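Putative fimbrial subunit (Corynebacterium diphtheriae, PDB 4HSQ) probably forms the shaft of a cell-surface adhesive pilus as the major pilin SpaD, of which this chain holds domains D2 and D3 with a bound calcium ion. Local coordinates at residues D14-I17 and Q18-Y21; T72-P76 and A77-N81; E245-R248 and A249-S252; K254-F257 and E258-E262. All blocks are in the same frame, centred on the assembly; numbering follows the deposited sequence.

Interaction 1 of 4, residues D14-I17 and Q18-Y21; sequences DQNI and QDAY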
loop_
_atom_site.group_PDB
_atom_site.type_symbol
_atom_site.label_atom_id
_atom_site.label_comp_id
_atom_site.label_asym_id
_atom_site.label_seq_id
_atom_site.Cartn_x
_atom_site.Cartn_y
_atom_site.Cartn_z
ATOM N N ASP A 14 0.143 0.136 -7.816
ATOM C CA ASP A 14 -1.288 -0.042 -8.079
ATOM C C ASP A 14 -2.025 -0.820 -6.990
ATOM O O ASP A 14 -3.202 -1.110 -7.151
ATOM C CB ASP A 14 -1.518 -0.721 -9.448
ATOM C CG ASP A 14 -0.893 0.022 -10.625
ATOM O OD1 ASP A 14 -1.117 1.253 -10.747
ATOM O OD2 ASP A 14 -0.168 -0.611 -11.396
ATOM N N GLN A 15 -1.393 -1.096 -5.867
ATOM C CA GLN A 15 -2.075 -1.858 -4.815
ATOM C C GLN A 15 -2.749 -0.866 -3.894
ATOM O O GLN A 15 -2.086 -0.039 -3.271
ATOM C CB GLN A 15 -1.076 -2.775 -4.065
ATOM C CG GLN A 15 -0.345 -3.792 -5.003
ATOM C CD GLN A 15 -1.314 -4.436 -5.990
ATOM O OE1 GLN A 15 -2.291 -5.062 -5.611
ATOM N NE2 GLN A 15 -1.128 -4.195 -7.271
ATOM N N ASN A 16 -4.081 -0.933 -3.817
ATOM C CA ASN A 16 -4.834 0.006 -3.005
ATOM C C ASN A 16 -5.026 -0.538 -1.566
ATOM O O ASN A 16 -4.378 -1.508 -1.172
ATOM C CB ASN A 16 -6.158 0.310 -3.724
ATOM C CG ASN A 16 -5.879 0.972 -5.072
ATOM O OD1 ASN A 16 -5.095 1.921 -5.193
ATOM N ND2 ASN A 16 -6.484 0.493 -6.121
ATOM N N ILE A 17 -5.856 0.121 -0.756
ATOM C CA ILE A 17 -6.083 -0.380 0.598
ATOM C C ILE A 17 -6.685 -1.805 0.511
ATOM O O ILE A 17 -7.551 -2.045 -0.328
ATOM C CB ILE A 17 -6.998 0.595 1.384
ATOM C CG1 ILE A 17 -6.289 1.929 1.720
ATOM C CG2 ILE A 17 -7.687 -0.050 2.600
ATOM C CD1 ILE A 17 -4.980 1.886 2.303
ATOM N N GLN A 18 -6.163 -2.724 1.341
ATOM C CA GLN A 18 -6.572 -4.133 1.474
ATOM C C GLN A 18 -6.100 -5.005 0.274
ATOM O O GLN A 18 -6.436 -6.182 0.193
ATOM C CB GLN A 18 -8.083 -4.270 1.760
ATOM C CG GLN A 18 -8.437 -3.816 3.204
ATOM C CD GLN A 18 -7.867 -4.732 4.291
ATOM O OE1 GLN A 18 -7.212 -5.730 4.013
ATOM N NE2 GLN A 18 -8.152 -4.449 5.553
ATOM N N ASP A 19 -5.292 -4.429 -0.628
ATOM C CA ASP A 19 -4.635 -5.171 -1.693
ATOM C C ASP A 19 -3.299 -5.641 -1.153
ATOM O O ASP A 19 -2.557 -4.846 -0.564
ATOM C CB ASP A 19 -4.445 -4.337 -2.961
ATOM C CG ASP A 19 -5.727 -4.031 -3.707
ATOM O OD1 ASP A 19 -6.675 -4.860 -3.642
ATOM O OD2 ASP A 19 -5.771 -2.995 -4.409
ATOM N N ALA A 20 -2.982 -6.917 -1.348
ATOM C CA ALA A 20 -1.706 -7.447 -0.853
ATOM C C ALA A 20 -0.525 -6.818 -1.568
ATOM O O ALA A 20 -0.558 -6.645 -2.794
ATOM C CB ALA A 20 -1.663 -8.955 -1.037
ATOM N N TYR A 21 0.534 -6.499 -0.819
ATOM C CA TYR A 21 1.772 -6.019 -1.453
ATOM C C TYR A 21 2.937 -6.576 -0.665
ATOM O O TYR A 21 2.717 -7.193 0.374
ATOM C CB TYR A 21 1.820 -4.504 -1.654
ATOM C CG TYR A 21 1.986 -3.658 -0.412
ATOM C CD1 TYR A 21 3.256 -3.329 0.065
ATOM C CD2 TYR A 21 0.886 -3.088 0.217
ATOM C CE1 TYR A 21 3.420 -2.491 1.165
ATOM C CE2 TYR A 21 1.038 -2.255 1.328
ATOM C CZ TYR A 21 2.308 -1.955 1.792
ATOM O OH TYR A 21 2.491 -1.147 2.886
HETATM O O HOH W 1 -2.681 -2.617 0.865
HETATM O O HOH W 2 -7.890 -2.151 -5.813
HETATM O O HOH W 3 -8.626 -3.980 -1.880
#
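N16 and D19 run alongside each other in the same direction, with the amide and carboxylate planes 45° apart. D19 turns one carboxylate oxygen back onto the chain. D19 OD2 accepts from N16 N at 2.7 Å. The N-H meets this oxygen on its anti side, 18° out of the carboxylate plane. The first torsion of D19 (chi1 -70°) sets CG beside its own backbone N, which lets OD2 reach N16 N. The return bond runs through the backbone: D19 N donates to N16 O at 3.1 Å and closes the turn.

Q15 is roughly perpendicular to D19. Its chain bends at chi2, and Q15 OE1 comes to 3.5 Å from D19 CB. Q15 CG lies 3.6 Å from A20 O. Q15 and Y21 pass head to tail. Their touch is aliphatic, near CB of Y21. Q15 NE2 also donates to A13 O, and Y21 OH pairs with Y23.

Three waters bridge polar atoms of the turn. Water 1 donates to both N16 O and D19 O. Water 2 links N16 ND2 to D19 OD2. Water 3 joins I17 O to the other oxygen, D19 OD1, so both carboxylate oxygens are engaged. N16 OD1 accepts from H206 N, and I17 bonds through its backbone to G204. These bonds tie the loop to strand 199-206 of the following domain. Residues N16 to D19 form a type II beta turn, which leads into strand 20-28 of the Sgo0707 N2-type domain.

Interaction 2 of 4, residues T72-P76 and A77-N81; sequences TVNDP and ATDGN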
loop_
_atom_site.group_PDB
_atom_site.type_symbol
_atom_site.label_atom_id
_atom_site.label_comp_id
_atom_site.label_asym_id
_atom_site.label_seq_id
_atom_site.Cartn_x
_atom_site.Cartn_y
_atom_site.Cartn_z
ATOM N N THR A 72 11.418 -19.654 11.781
ATOM C CA THR A 72 10.155 -19.534 12.512
ATOM C C THR A 72 9.639 -18.152 12.190
ATOM O O THR A 72 10.433 -17.262 11.859
ATOM C CB THR A 72 10.294 -19.760 14.024
ATOM O OG1 THR A 72 11.078 -18.708 14.571
ATOM C CG2 THR A 72 10.868 -21.121 14.394
ATOM N N VAL A 73 8.319 -17.979 12.267
ATOM C CA VAL A 73 7.645 -16.690 12.104
ATOM C C VAL A 73 6.877 -16.464 13.370
ATOM O O VAL A 73 6.162 -17.370 13.813
ATOM C CB VAL A 73 6.700 -16.628 10.862
ATOM C CG1 VAL A 73 6.283 -15.179 10.565
ATOM C CG2 VAL A 73 7.349 -17.241 9.631
ATOM N N ASN A 74 6.958 -15.279 13.943
ATOM C CA ASN A 74 6.128 -15.008 15.129
ATOM C C ASN A 74 4.706 -14.604 14.626
ATOM O O ASN A 74 4.389 -14.766 13.438
ATOM C CB ASN A 74 6.805 -13.901 15.983
ATOM C CG ASN A 74 6.742 -12.515 15.362
ATOM O OD1 ASN A 74 6.655 -12.340 14.132
ATOM N ND2 ASN A 74 6.682 -11.503 16.206
ATOM N N ASP A 75 3.880 -14.053 15.506
ATOM C CA ASP A 75 2.557 -13.531 15.147
ATOM C C ASP A 75 2.600 -12.017 15.398
ATOM O O ASP A 75 2.493 -11.613 16.561
ATOM C CB ASP A 75 1.429 -14.220 15.948
ATOM C CG ASP A 75 0.017 -13.717 15.624
ATOM O OD1 ASP A 75 -0.184 -13.157 14.521
ATOM O OD2 ASP A 75 -0.880 -13.899 16.454
ATOM N N PRO A 76 2.824 -11.160 14.358
ATOM C CA PRO A 76 2.927 -9.710 14.607
ATOM C C PRO A 76 1.737 -9.135 15.386
ATOM O O PRO A 76 1.970 -8.312 16.260
ATOM C CB PRO A 76 3.029 -9.123 13.199
ATOM C CG PRO A 76 3.778 -10.200 12.449
ATOM C CD PRO A 76 3.057 -11.460 12.931
ATOM N N ALA A 77 0.505 -9.610 15.146
ATOM C CA ALA A 77 -0.681 -9.125 15.867
ATOM C C ALA A 77 -0.515 -9.195 17.416
ATOM O O ALA A 77 -1.052 -8.332 18.107
ATOM C CB ALA A 77 -1.921 -9.903 15.446
ATOM N N THR A 78 0.251 -10.181 17.949
ATOM C CA THR A 78 0.456 -10.319 19.405
ATOM C C THR A 78 1.859 -9.847 19.835
ATOM O O THR A 78 2.254 -10.031 20.995
ATOM C CB THR A 78 0.199 -11.770 19.843
ATOM O OG1 THR A 78 1.186 -12.615 19.240
ATOM C CG2 THR A 78 -1.196 -12.248 19.470
ATOM N N ASP A 79 2.616 -9.247 18.923
ATOM C CA ASP A 79 3.948 -8.754 19.264
ATOM C C ASP A 79 4.070 -7.279 18.864
ATOM O O ASP A 79 5.118 -6.856 18.415
ATOM C CB ASP A 79 5.029 -9.626 18.587
ATOM C CG ASP A 79 6.352 -9.735 19.321
ATOM O OD1 ASP A 79 6.496 -9.101 20.387
ATOM O OD2 ASP A 79 7.238 -10.480 18.843
ATOM N N GLY A 80 2.996 -6.511 19.064
ATOM C CA GLY A 80 2.923 -5.088 18.740
ATOM C C GLY A 80 3.167 -4.800 17.265
ATOM O O GLY A 80 3.766 -3.779 16.921
ATOM N N ASN A 81 2.734 -5.722 16.393
ATOM C CA ASN A 81 2.909 -5.665 14.933
ATOM C C ASN A 81 4.379 -5.783 14.525
ATOM O O ASN A 81 4.731 -5.481 13.381
ATOM C CB ASN A 81 2.244 -4.429 14.277
ATOM C CG ASN A 81 1.383 -4.878 13.131
ATOM O OD1 ASN A 81 0.908 -6.020 13.118
ATOM N ND2 ASN A 81 1.193 -4.035 12.126
#
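The side chains of N74 and D79 are brought together by two different first torsions. In N74, CG sits between the backbone N and the carbonyl carbon (chi1 72°). In D79, CG lies anti to the backbone N (chi1 -150°). The contact closes the connection between two antiparallel strands, 71-73 and 82-87, of the Sgo0707 N2-type domain. A short 3-10 segment, P76 to T78, lies within it.

N74 ND2 donates to D79 OD2 at 2.9 Å. The acceptor lies in the amide plane of N74, and D79 uses the anti lone pair of OD2. The N-H...O angle of 134° shows that the bond is bent. The two side chains are roughly perpendicular. ND2 also donates to K82 O, while OD1 of N74 accepts from V84 N. The whole amide is therefore held against strand 82-87.

D75 and T78 meet at the next step. T78 N donates to D75 O at 3.0 Å. One side chain lies across the other, and the methyl CG2 of T78 rests 3.5 Å from D75 OD2. The P76 ring leans on L83 and F53. P76 CB also lies 3.8 Å from N81 OD1. N81 ND2 donates to D48 O and L51 O.

P76 O takes two backbone donors from opposite faces of its plane: D79 N at 2.9 Å and N81 N at 2.7 Å.

Interaction 3 of 4, residues E245-R248 and A249-S252; sequences EFTR and AKIS. With CA (calcium ion), chain B.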
loop_
_atom_site.group_PDB
_atom_site.type_symbol
_atom_site.label_atom_id
_atom_site.label_comp_id
_atom_site.label_asym_id
_atom_site.label_seq_id
_atom_site.Cartn_x
_atom_site.Cartn_y
_atom_site.Cartn_z
ATOM N N GLU A 245 -6.462 13.450 -10.524
ATOM C CA GLU A 245 -4.986 13.540 -10.412
ATOM C C GLU A 245 -4.659 13.218 -8.957
ATOM O O GLU A 245 -4.677 14.105 -8.093
ATOM C CB GLU A 245 -4.446 14.941 -10.810
ATOM C CG GLU A 245 -4.869 15.431 -12.184
ATOM C CD GLU A 245 -3.931 16.413 -12.873
ATOM O OE1 GLU A 245 -4.204 16.756 -14.047
ATOM O OE2 GLU A 245 -2.923 16.828 -12.254
ATOM N N PHE A 246 -4.484 11.936 -8.665
ATOM C CA PHE A 246 -4.341 11.447 -7.293
ATOM C C PHE A 246 -2.875 11.363 -6.839
ATOM O O PHE A 246 -2.353 10.311 -6.497
ATOM C CB PHE A 246 -5.067 10.107 -7.190
ATOM C CG PHE A 246 -5.543 9.772 -5.806
ATOM C CD1 PHE A 246 -6.583 10.488 -5.216
ATOM C CD2 PHE A 246 -4.946 8.750 -5.080
ATOM C CE1 PHE A 246 -7.029 10.170 -3.926
ATOM C CE2 PHE A 246 -5.378 8.449 -3.793
ATOM C CZ PHE A 246 -6.435 9.133 -3.241
ATOM N N THR A 247 -2.249 12.528 -6.740
ATOM C CA THR A 247 -0.849 12.672 -6.328
ATOM C C THR A 247 -0.749 13.117 -4.873
ATOM O O THR A 247 -1.682 13.717 -4.336
ATOM C CB THR A 247 -0.117 13.665 -7.234
ATOM O OG1 THR A 247 -0.650 14.972 -6.986
ATOM C CG2 THR A 247 -0.223 13.288 -8.727
ATOM N N ARG A 248 0.385 12.831 -4.241
ATOM C CA ARG A 248 0.658 13.287 -2.873
ATOM C C ARG A 248 0.367 14.791 -2.692
ATOM O O ARG A 248 -0.296 15.184 -1.721
ATOM C CB ARG A 248 2.133 13.021 -2.520
ATOM C CG ARG A 248 2.464 11.533 -2.306
ATOM C CD ARG A 248 3.947 11.332 -2.096
ATOM N NE ARG A 248 4.746 11.732 -3.254
ATOM C CZ ARG A 248 6.063 11.913 -3.218
ATOM N NH1 ARG A 248 6.738 11.705 -2.094
ATOM N NH2 ARG A 248 6.709 12.316 -4.298
ATOM N N ALA A 249 0.875 15.632 -3.616
ATOM C CA ALA A 249 0.713 17.091 -3.552
ATOM C C ALA A 249 -0.756 17.500 -3.673
ATOM O O ALA A 249 -1.212 18.351 -2.878
ATOM C CB ALA A 249 1.539 17.766 -4.631
ATOM N N LYS A 250 -1.512 16.875 -4.598
ATOM C CA LYS A 250 -2.945 17.200 -4.744
ATOM C C LYS A 250 -3.765 16.777 -3.514
ATOM O O LYS A 250 -4.622 17.521 -3.056
ATOM C CB LYS A 250 -3.560 16.572 -6.008
ATOM C CG LYS A 250 -3.125 17.266 -7.306
ATOM C CD LYS A 250 -3.938 18.532 -7.617
ATOM C CE LYS A 250 -3.488 19.213 -8.890
ATOM N NZ LYS A 250 -3.835 18.425 -10.105
ATOM N N ILE A 251 -3.455 15.628 -2.954
ATOM C CA ILE A 251 -4.167 15.097 -1.770
ATOM C C ILE A 251 -3.894 15.983 -0.555
ATOM O O ILE A 251 -4.811 16.286 0.210
ATOM C CB ILE A 251 -3.723 13.643 -1.512
ATOM C CG1 ILE A 251 -4.167 12.716 -2.659
ATOM C CG2 ILE A 251 -4.199 13.131 -0.122
ATOM C CD1 ILE A 251 -3.440 11.362 -2.687
ATOM N N SER A 252 -2.630 16.410 -0.413
ATOM C CA SER A 252 -2.135 17.231 0.708
ATOM C C SER A 252 -2.851 18.587 0.805
ATOM O O SER A 252 -2.936 19.125 1.908
ATOM C CB SER A 252 -0.643 17.509 0.541
ATOM O OG SER A 252 -0.255 18.249 1.678
HETATM CA CA CA B . -6.829 17.233 0.677
HETATM O O HOH W 4 -6.912 17.623 -1.769
#
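The chain passes from an inverse gamma turn centred on F246 into a short helix, where I251 N donates to T247 O at 3.0 Å and S252 N to R248 O. F246 and I251 make the apolar part of the contact. I251 CD1 stands over the centre of the F246 ring, 3.7 Å from the centroid and 10° off the ring normal. This is a CH-pi contact on one face. The extended chi2 of I251 (164°) carries the methyl out to the ring.

T247 is the N-cap of helix 248-252. Its OG1 lies between the backbone N and the carbonyl carbon (chi1 68°) and faces the first turn. There T247 OG1 accepts from K250 N at 3.2 Å, in a nearly straight bond. The same oxygen touches K250 CG. Beyond that point the K250 chain bends at chi2 and again at chi4, folding back to E245. K250 NZ forms a salt bridge with E245 OE2 at 2.8 Å, although as a hydrogen bond it is weak.

R248 turns away to E215 and D209 with its guanidinium group, and it makes a cation-pi contact with Y145. The C-terminal part of this short helix offers a carbonyl to the calcium ion. I251 O binds the ion at 2.3 Å, together with the backbone oxygens of E253, D261 and T264 and with D260 OD1. Water 4 is also a ligand of the ion, and it donates to K250 O at 2.6 Å.

Interaction 4 of 4, residues K254-F257 and E258-E262; sequences KDKF and EGDDE. With CA (calcium ion), chain B.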
loop_
_atom_site.group_PDB
_atom_site.type_symbol
_atom_site.label_atom_id
_atom_site.label_comp_id
_atom_site.label_asym_id
_atom_site.label_seq_id
_atom_site.Cartn_x
_atom_site.Cartn_y
_atom_site.Cartn_z
ATOM N N LYS A 254 -5.548 21.434 1.394
ATOM C CA LYS A 254 -6.624 21.325 2.355
ATOM C C LYS A 254 -7.477 22.571 2.434
ATOM O O LYS A 254 -7.083 23.644 1.960
ATOM C CB LYS A 254 -6.113 20.932 3.757
ATOM C CG LYS A 254 -4.938 21.678 4.302
ATOM C CD LYS A 254 -4.545 21.026 5.618
ATOM C CE LYS A 254 -3.442 21.770 6.336
ATOM N NZ LYS A 254 -3.958 23.013 6.974
ATOM N N ASP A 255 -8.676 22.391 3.022
ATOM C CA ASP A 255 -9.678 23.434 3.287
ATOM C C ASP A 255 -10.207 24.111 2.021
ATOM O O ASP A 255 -10.622 25.276 2.067
ATOM C CB ASP A 255 -9.122 24.464 4.282
ATOM C CG ASP A 255 -8.856 23.873 5.655
ATOM O OD1 ASP A 255 -9.741 23.149 6.178
ATOM O OD2 ASP A 255 -7.804 24.179 6.230
ATOM N N LYS A 256 -10.254 23.367 0.908
ATOM C CA LYS A 256 -10.787 23.856 -0.372
ATOM C C LYS A 256 -12.242 23.399 -0.534
ATOM O O LYS A 256 -12.967 23.963 -1.336
ATOM C CB LYS A 256 -9.934 23.389 -1.576
ATOM C CG LYS A 256 -8.437 23.704 -1.464
ATOM C CD LYS A 256 -8.174 25.212 -1.289
ATOM C CE LYS A 256 -6.706 25.548 -1.178
ATOM N NZ LYS A 256 -6.526 27.021 -1.060
ATOM N N PHE A 257 -12.643 22.371 0.222
ATOM C CA PHE A 257 -13.989 21.774 0.264
ATOM C C PHE A 257 -14.259 21.253 1.655
ATOM O O PHE A 257 -13.311 20.961 2.367
ATOM C CB PHE A 257 -14.087 20.574 -0.701
ATOM C CG PHE A 257 -13.636 20.768 -2.112
ATOM C CD1 PHE A 257 -14.533 21.151 -3.096
ATOM C CD2 PHE A 257 -12.317 20.521 -2.477
ATOM C CE1 PHE A 257 -14.114 21.312 -4.413
ATOM C CE2 PHE A 257 -11.908 20.674 -3.799
ATOM C CZ PHE A 257 -12.814 21.054 -4.758
ATOM N N GLU A 258 -15.524 21.045 2.034
ATOM C CA GLU A 258 -15.793 20.429 3.335
ATOM C C GLU A 258 -15.179 19.012 3.356
ATOM O O GLU A 258 -15.306 18.293 2.380
ATOM C CB GLU A 258 -17.312 20.382 3.568
ATOM C CG GLU A 258 -17.712 19.858 4.928
ATOM C CD GLU A 258 -19.203 19.671 5.100
ATOM O OE1 GLU A 258 -19.966 19.962 4.149
ATOM O OE2 GLU A 258 -19.610 19.262 6.207
ATOM N N GLY A 259 -14.485 18.659 4.432
ATOM C CA GLY A 259 -13.829 17.356 4.567
ATOM C C GLY A 259 -12.496 17.255 3.845
ATOM O O GLY A 259 -11.889 16.185 3.801
ATOM N N ASP A 260 -11.994 18.383 3.322
ATOM C CA ASP A 260 -10.740 18.408 2.596
ATOM C C ASP A 260 -9.554 18.503 3.550
ATOM O O ASP A 260 -9.073 19.605 3.845
ATOM C CB ASP A 260 -10.715 19.574 1.591
ATOM C CG ASP A 260 -9.497 19.588 0.701
ATOM O OD1 ASP A 260 -8.816 18.535 0.605
ATOM O OD2 ASP A 260 -9.241 20.634 0.069
ATOM N N ASP A 261 -9.089 17.369 4.038
ATOM C CA ASP A 261 -7.937 17.385 4.908
ATOM C C ASP A 261 -6.710 16.965 4.091
ATOM O O ASP A 261 -6.806 16.789 2.868
ATOM C CB ASP A 261 -8.171 16.537 6.168
ATOM C CG ASP A 261 -8.417 15.069 5.914
ATOM O OD1 ASP A 261 -7.941 14.567 4.898
ATOM O OD2 ASP A 261 -8.992 14.404 6.797
ATOM N N GLU A 262 -5.559 16.843 4.740
ATOM C CA GLU A 262 -4.317 16.553 4.042
ATOM C C GLU A 262 -4.177 15.072 3.592
ATOM O O GLU A 262 -3.200 14.765 2.924
ATOM C CB GLU A 262 -3.103 17.000 4.902
ATOM C CG GLU A 262 -2.874 16.194 6.172
ATOM C CD GLU A 262 -3.581 16.693 7.422
ATOM O OE1 GLU A 262 -4.697 17.260 7.316
ATOM O OE2 GLU A 262 -3.020 16.487 8.523
HETATM CA CA CA B . -6.829 17.233 0.677
HETATM O O HOH W 5 -10.887 20.595 5.759
HETATM O O HOH W 4 -6.912 17.623 -1.769
#
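The calcium-binding loop between helix 248-252 and strand 264-271 folds back on itself here, with D260 at its centre. D260 divides its carboxylate between two tasks. D260 OD1 binds calcium at 2.4 Å. D260 OD2 accepts from K256 N at 3.0 Å, met on the anti side and 17° out of the carboxylate plane. The first torsion of D260 (chi1 -174°) sets CG anti to its backbone N, which directs the carboxylate toward the ion and K256 N. The bond from K256 N probably helps to fix the carboxylate for the metal.

The backbone of D260 is held as well. D255 N donates to D260 O at 2.9 Å, nearly straight and in the carbonyl plane. Water 5 bridges D255 OD1 and D260 O, though its bond to D260 O is weak. Residues F257 to D260 make a type II beta turn, closed by D260 N donating to F257 O at 3.0 Å. G259 takes the positive phi of this turn. D260 is itself the centre of an inverse gamma turn. D261 O then binds calcium at 2.2 Å, while OD1 of D261 turns to V263 N. I251, E253, T264 and water 4 complete the coordination.

The F257 side chain leans on V266 and E268 of strand 264-271. Its ring edge passes D260 OD2, which lies near the ring plane. K254 lays CB against D260 O at 3.2 Å. Its CD passes E262 OE1, but the charged ends do not touch.

Overall arrangement
Interactions 3 and 4 form one unit. Both bind the same calcium ion, share water 4 and touch where I251 CG2 packs on E262 O; their centres are about 12 Å apart. Interaction 3 mixes a buried aromatic contact with a helix cap, whereas interaction 4 is a surface loop held by backbone bonds and the metal. Interaction 1 is partly buried near the centre of the chain. It sits where the Sgo0707 N2-type domain meets the prealbumin-like one, and waters do much of its bonding. Interaction 2, in the same N2-type domain, buries P76 and N81 but leaves most of its touching residues exposed. It relies on direct amide and backbone bonds without a metal.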